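PDB 3KTO: response regulator receiver protein from Pseudoalteromonas atlantica T6c, which probably serves as a signal-responsive switch of the CheY-like receiver family, although whether it is regulated by phosphorylation is not established. Local coordinates for residues P7-R19 and V31-Q45. Sequence-based numbering, arbitrary orientation.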
loop_
_atom_site.group_PDB
_atom_site.type_symbol
_atom_site.label_atom_id
_atom_site.label_comp_id
_atom_site.label_asym_id
_atom_site.label_seq_id
_atom_site.Cartn_x
_atom_site.Cartn_y
_atom_site.Cartn_z
ATOM N N PRO A 7 29.053 -11.359 -6.087
ATOM C CA PRO A 7 28.404 -10.038 -6.253
ATOM C C PRO A 7 27.126 -9.945 -5.429
ATOM O O PRO A 7 26.204 -10.745 -5.588
ATOM C CB PRO A 7 28.119 -9.875 -7.737
ATOM C CG PRO A 7 29.255 -10.688 -8.333
ATOM C CD PRO A 7 29.363 -11.923 -7.413
ATOM N N ILE A 8 27.079 -8.950 -4.553
ATOM C CA ILE A 8 25.935 -8.760 -3.679
ATOM C C ILE A 8 25.260 -7.410 -3.862
ATOM O O ILE A 8 25.927 -6.394 -4.024
ATOM C CB ILE A 8 26.366 -8.856 -2.205
ATOM C CG1 ILE A 8 27.246 -10.092 -2.005
ATOM C CG2 ILE A 8 25.138 -8.903 -1.305
ATOM C CD1 ILE A 8 27.852 -10.199 -0.628
ATOM N N ILE A 9 23.931 -7.413 -3.840
ATOM C CA ILE A 9 23.156 -6.182 -3.933
ATOM C C ILE A 9 22.251 -6.154 -2.713
ATOM O O ILE A 9 21.454 -7.066 -2.498
ATOM C CB ILE A 9 22.289 -6.105 -5.202
ATOM C CG1 ILE A 9 23.178 -5.846 -6.421
ATOM C CG2 ILE A 9 21.254 -4.976 -5.066
ATOM C CD1 ILE A 9 22.406 -5.523 -7.683
ATOM N N TYR A 10 22.397 -5.113 -1.906
ATOM C CA TYR A 10 21.600 -4.966 -0.702
ATOM C C TYR A 10 20.260 -4.313 -1.002
ATOM O O TYR A 10 20.205 -3.259 -1.647
ATOM C CB TYR A 10 22.342 -4.107 0.329
ATOM C CG TYR A 10 23.657 -4.686 0.805
ATOM C CD1 TYR A 10 23.717 -5.957 1.372
ATOM C CD2 TYR A 10 24.839 -3.953 0.702
ATOM C CE1 TYR A 10 24.923 -6.488 1.828
ATOM C CE2 TYR A 10 26.052 -4.472 1.154
ATOM C CZ TYR A 10 26.085 -5.742 1.717
ATOM O OH TYR A 10 27.279 -6.262 2.166
ATOM N N LEU A 11 19.188 -4.941 -0.529
ATOM C CA LEU A 11 17.844 -4.406 -0.698
ATOM C C LEU A 11 17.319 -3.983 0.675
ATOM O O LEU A 11 17.264 -4.787 1.602
ATOM C CB LEU A 11 16.908 -5.453 -1.312
ATOM C CG LEU A 11 15.409 -5.106 -1.345
ATOM C CD1 LEU A 11 15.177 -3.794 -2.084
ATOM C CD2 LEU A 11 14.636 -6.226 -2.017
ATOM N N VAL A 12 16.967 -2.709 0.814
ATOM C CA VAL A 12 16.425 -2.199 2.070
ATOM C C VAL A 12 14.992 -1.756 1.755
ATOM O O VAL A 12 14.770 -0.791 1.022
ATOM C CB VAL A 12 17.255 -1.011 2.592
ATOM C CG1 VAL A 12 16.847 -0.670 4.008
ATOM C CG2 VAL A 12 18.735 -1.349 2.549
ATOM N N ASP A 13 14.029 -2.484 2.305
ATOM C CA ASP A 13 12.619 -2.221 2.060
ATOM C C ASP A 13 11.857 -2.849 3.223
ATOM O O ASP A 13 12.056 -4.025 3.524
ATOM C CB ASP A 13 12.220 -2.890 0.733
ATOM C CG ASP A 13 10.803 -2.557 0.298
ATOM O OD1 ASP A 13 9.925 -2.409 1.169
ATOM O OD2 ASP A 13 10.565 -2.464 -0.926
ATOM N N HIS A 14 10.991 -2.075 3.867
ATOM C CA HIS A 14 10.215 -2.567 5.005
ATOM C C HIS A 14 9.027 -3.452 4.611
ATOM O O HIS A 14 8.370 -4.039 5.471
ATOM C CB HIS A 14 9.696 -1.393 5.827
ATOM C CG HIS A 14 8.758 -0.509 5.072
ATOM N ND1 HIS A 14 9.169 0.282 4.025
ATOM C CD2 HIS A 14 7.418 -0.338 5.169
ATOM C CE1 HIS A 14 8.124 0.906 3.508
ATOM N NE2 HIS A 14 7.049 0.546 4.185
ATOM N N GLN A 15 8.742 -3.538 3.316
ATOM C CA GLN A 15 7.632 -4.358 2.853
ATOM C C GLN A 15 8.070 -5.800 2.610
ATOM O O GLN A 15 8.844 -6.077 1.693
ATOM C CB GLN A 15 7.041 -3.771 1.573
ATOM C CG GLN A 15 6.198 -2.523 1.801
ATOM C CD GLN A 15 4.952 -2.806 2.632
ATOM O OE1 GLN A 15 4.246 -3.790 2.401
ATOM N NE2 GLN A 15 4.670 -1.934 3.594
ATOM N N LYS A 16 7.575 -6.707 3.443
ATOM C CA LYS A 16 7.902 -8.121 3.325
ATOM C C LYS A 16 7.635 -8.663 1.929
ATOM O O LYS A 16 8.485 -9.338 1.350
ATOM C CB LYS A 16 7.110 -8.944 4.344
ATOM C CG LYS A 16 7.577 -8.782 5.778
ATOM C CD LYS A 16 6.904 -9.798 6.690
ATOM C CE LYS A 16 5.417 -9.542 6.814
ATOM N NZ LYS A 16 5.150 -8.281 7.554
ATOM N N ASP A 17 6.456 -8.375 1.388
ATOM C CA ASP A 17 6.099 -8.853 0.055
ATOM C C ASP A 17 7.091 -8.354 -0.991
ATOM O O ASP A 17 7.440 -9.076 -1.926
ATOM C CB ASP A 17 4.686 -8.389 -0.330
ATOM C CG ASP A 17 3.615 -8.905 0.619
ATOM O OD1 ASP A 17 3.907 -9.812 1.423
ATOM O OD2 ASP A 17 2.472 -8.407 0.552
ATOM N N ALA A 18 7.529 -7.111 -0.834
ATOM C CA ALA A 18 8.482 -6.513 -1.759
ATOM C C ALA A 18 9.798 -7.284 -1.749
ATOM O O ALA A 18 10.302 -7.668 -2.800
ATOM C CB ALA A 18 8.719 -5.052 -1.392
ATOM N N ARG A 19 10.358 -7.510 -0.563
ATOM C CA ARG A 19 11.607 -8.252 -0.459
ATOM C C ARG A 19 11.433 -9.629 -1.098
ATOM O O ARG A 19 12.318 -10.122 -1.797
ATOM C CB ARG A 19 12.024 -8.406 1.008
ATOM C CG ARG A 19 12.222 -7.081 1.736
ATOM C CD ARG A 19 12.998 -7.250 3.025
ATOM N NE ARG A 19 12.289 -8.007 4.054
ATOM C CZ ARG A 19 11.358 -7.502 4.861
ATOM N NH1 ARG A 19 11.006 -6.229 4.765
ATOM N NH2 ARG A 19 10.804 -8.265 5.793
ATOM N N VAL A 31 23.666 -12.562 -9.367
ATOM C CA VAL A 31 23.892 -11.759 -8.158
ATOM C C VAL A 31 23.089 -12.252 -6.970
ATOM O O VAL A 31 22.040 -12.871 -7.141
ATOM C CB VAL A 31 23.516 -10.269 -8.385
ATOM C CG1 VAL A 31 22.027 -10.139 -8.601
ATOM C CG2 VAL A 31 23.947 -9.424 -7.195
ATOM N N THR A 32 23.593 -11.966 -5.769
ATOM C CA THR A 32 22.931 -12.344 -4.520
ATOM C C THR A 32 22.189 -11.144 -3.931
ATOM O O THR A 32 22.797 -10.107 -3.670
ATOM C CB THR A 32 23.944 -12.799 -3.436
ATOM O OG1 THR A 32 24.631 -13.979 -3.867
ATOM C CG2 THR A 32 23.222 -13.076 -2.120
ATOM N N ILE A 33 20.893 -11.293 -3.686
ATOM C CA ILE A 33 20.119 -10.200 -3.110
ATOM C C ILE A 33 19.972 -10.362 -1.599
ATOM O O ILE A 33 19.151 -11.155 -1.131
ATOM C CB ILE A 33 18.707 -10.121 -3.732
ATOM C CG1 ILE A 33 18.808 -9.969 -5.254
ATOM C CG2 ILE A 33 17.939 -8.958 -3.129
ATOM C CD1 ILE A 33 19.572 -8.737 -5.711
ATOM N N GLN A 34 20.782 -9.625 -0.842
ATOM C CA GLN A 34 20.721 -9.660 0.613
ATOM C C GLN A 34 19.786 -8.531 1.062
ATOM O O GLN A 34 20.044 -7.354 0.793
ATOM C CB GLN A 34 22.119 -9.474 1.197
ATOM C CG GLN A 34 22.151 -9.458 2.707
ATOM C CD GLN A 34 23.522 -9.792 3.258
ATOM O OE1 GLN A 34 24.548 -9.457 2.656
ATOM N NE2 GLN A 34 23.551 -10.443 4.417
ATOM N N CYS A 35 18.714 -8.898 1.759
ATOM C CA CYS A 35 17.689 -7.947 2.189
ATOM C C CYS A 35 17.684 -7.515 3.646
ATOM O O CYS A 35 18.153 -8.231 4.529
ATOM C CB CYS A 35 16.317 -8.510 1.848
ATOM S SG CYS A 35 16.166 -9.006 0.122
ATOM N N PHE A 36 17.114 -6.333 3.873
ATOM C CA PHE A 36 17.007 -5.731 5.199
ATOM C C PHE A 36 15.668 -5.024 5.305
ATOM O O PHE A 36 15.255 -4.318 4.385
ATOM C CB PHE A 36 18.145 -4.734 5.410
ATOM C CG PHE A 36 19.498 -5.370 5.409
ATOM C CD1 PHE A 36 20.004 -5.959 6.566
ATOM C CD2 PHE A 36 20.248 -5.432 4.243
ATOM C CE1 PHE A 36 21.239 -6.603 6.560
ATOM C CE2 PHE A 36 21.487 -6.075 4.228
ATOM C CZ PHE A 36 21.979 -6.661 5.390
ATOM N N ALA A 37 15.002 -5.201 6.436
ATOM C CA ALA A 37 13.690 -4.606 6.648
ATOM C C ALA A 37 13.672 -3.158 7.140
ATOM O O ALA A 37 12.595 -2.570 7.275
ATOM C CB ALA A 37 12.889 -5.480 7.603
ATOM N N SER A 38 14.839 -2.579 7.415
ATOM C CA SER A 38 14.887 -1.193 7.889
ATOM C C SER A 38 16.275 -0.589 7.743
ATOM O O SER A 38 17.249 -1.303 7.521
ATOM C CB SER A 38 14.479 -1.114 9.366
ATOM O OG SER A 38 15.470 -1.703 10.201
ATOM N N ALA A 39 16.359 0.733 7.880
ATOM C CA ALA A 39 17.639 1.429 7.786
ATOM C C ALA A 39 18.477 1.038 9.000
ATOM O O ALA A 39 19.683 0.843 8.898
ATOM C CB ALA A 39 17.424 2.934 7.775
ATOM N N GLU A 40 17.822 0.934 10.151
ATOM C CA GLU A 40 18.505 0.561 11.381
ATOM C C GLU A 40 19.178 -0.805 11.213
ATOM O O GLU A 40 20.347 -0.975 11.546
ATOM C CB GLU A 40 17.505 0.516 12.533
ATOM C CG GLU A 40 18.092 0.053 13.846
ATOM C CD GLU A 40 17.032 -0.133 14.913
ATOM O OE1 GLU A 40 16.130 -0.976 14.720
ATOM O OE2 GLU A 40 17.099 0.565 15.942
ATOM N N SER A 41 18.432 -1.772 10.686
ATOM C CA SER A 41 18.957 -3.112 10.467
ATOM C C SER A 41 20.119 -3.114 9.476
ATOM O O SER A 41 21.127 -3.790 9.692
ATOM C CB SER A 41 17.853 -4.031 9.953
ATOM O OG SER A 41 18.365 -5.328 9.723
ATOM N N PHE A 42 19.983 -2.363 8.385
ATOM C CA PHE A 42 21.051 -2.305 7.397
ATOM C C PHE A 42 22.307 -1.648 7.953
ATOM O O PHE A 42 23.417 -2.032 7.595
ATOM C CB PHE A 42 20.631 -1.522 6.157
ATOM C CG PHE A 42 21.746 -1.333 5.175
ATOM C CD1 PHE A 42 22.193 -2.402 4.399
ATOM C CD2 PHE A 42 22.404 -0.112 5.079
ATOM C CE1 PHE A 42 23.284 -2.260 3.543
ATOM C CE2 PHE A 42 23.494 0.041 4.229
ATOM C CZ PHE A 42 23.936 -1.040 3.459
HETATM N N MSE A 43 22.129 -0.642 8.804
HETATM C CA MSE A 43 23.265 0.069 9.379
HETATM C C MSE A 43 24.100 -0.783 10.328
HETATM O O MSE A 43 25.177 -0.366 10.748
HETATM C CB MSE A 43 22.799 1.341 10.090
HETATM C CG MSE A 43 22.333 2.424 9.140
HETATM SE SE MSE A 43 23.695 2.907 7.866
HETATM C CE MSE A 43 23.803 4.794 8.315
ATOM N N ARG A 44 23.609 -1.973 10.660
ATOM C CA ARG A 44 24.339 -2.884 11.544
ATOM C C ARG A 44 25.128 -3.858 10.685
ATOM O O ARG A 44 25.908 -4.664 11.189
ATOM C CB ARG A 44 23.368 -3.683 12.416
ATOM C CG ARG A 44 22.735 -2.914 13.553
ATOM C CD ARG A 44 21.714 -3.787 14.258
ATOM N NE ARG A 44 21.279 -3.234 15.537
ATOM C CZ ARG A 44 20.766 -2.018 15.698
ATOM N NH1 ARG A 44 20.619 -1.209 14.656
ATOM N NH2 ARG A 44 20.389 -1.612 16.904
ATOM N N GLN A 45 24.910 -3.769 9.379
ATOM C CA GLN A 45 25.554 -4.650 8.418
ATOM C C GLN A 45 26.929 -4.177 7.996
ATOM O O GLN A 45 27.111 -3.023 7.621
ATOM C CB GLN A 45 24.664 -4.787 7.183
ATOM C CG GLN A 45 25.245 -5.633 6.064
ATOM C CD GLN A 45 25.443 -7.075 6.473
ATOM O OE1 GLN A 45 24.531 -7.710 6.995
ATOM N NE2 GLN A 45 26.634 -7.603 6.229
HETATM O O HOH W 1 26.985 -8.554 3.489
#
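Tyr10 projects from strand 8-12 into a hollow walled by Gln34, Phe36 and Phe42. The edge of Phe42 points, off-centre, at the Tyr10 face, with planes 63° apart and CE1 3.7 Å from Tyr10 CD2; Phe36 lies alongside, its CE2 3.6 Å from Tyr10 CD1. Extended Gln34 runs beside the phenol and brings OE1 to the ring edge, 3.1 Å from Tyr10 CE1, where one water bridges OE1 and the hydroxyl, itself hydrogen-bonded to Ser48 N. From helix 39-42, Phe42 reaches back, its ring directed away from the backbone N (chi1 175°), and meets Val12 CG2, while Val12 CG1 abuts Ser38 O. On the other sheet face, Ile33 CD1 nestles against Ile9 CB, and Cys35 SG fits against Leu11 CD2. From helix 16-26, on that face, Arg19 lays CD on Cys35 CB and, bent at chi3 (-67°), carries its guanidinium past the strand ends, one face against Ala37 CB and NH1 donating to Asp13 O at 2.7 Å. With an alanine here, Asp13 O would probably lose this donor, and Cys35 CB and Ala37 CB be less covered. Six backbone hydrogen bonds join the parallel strands of this beta-alpha-beta unit, which opens the CheY-like receiver fold.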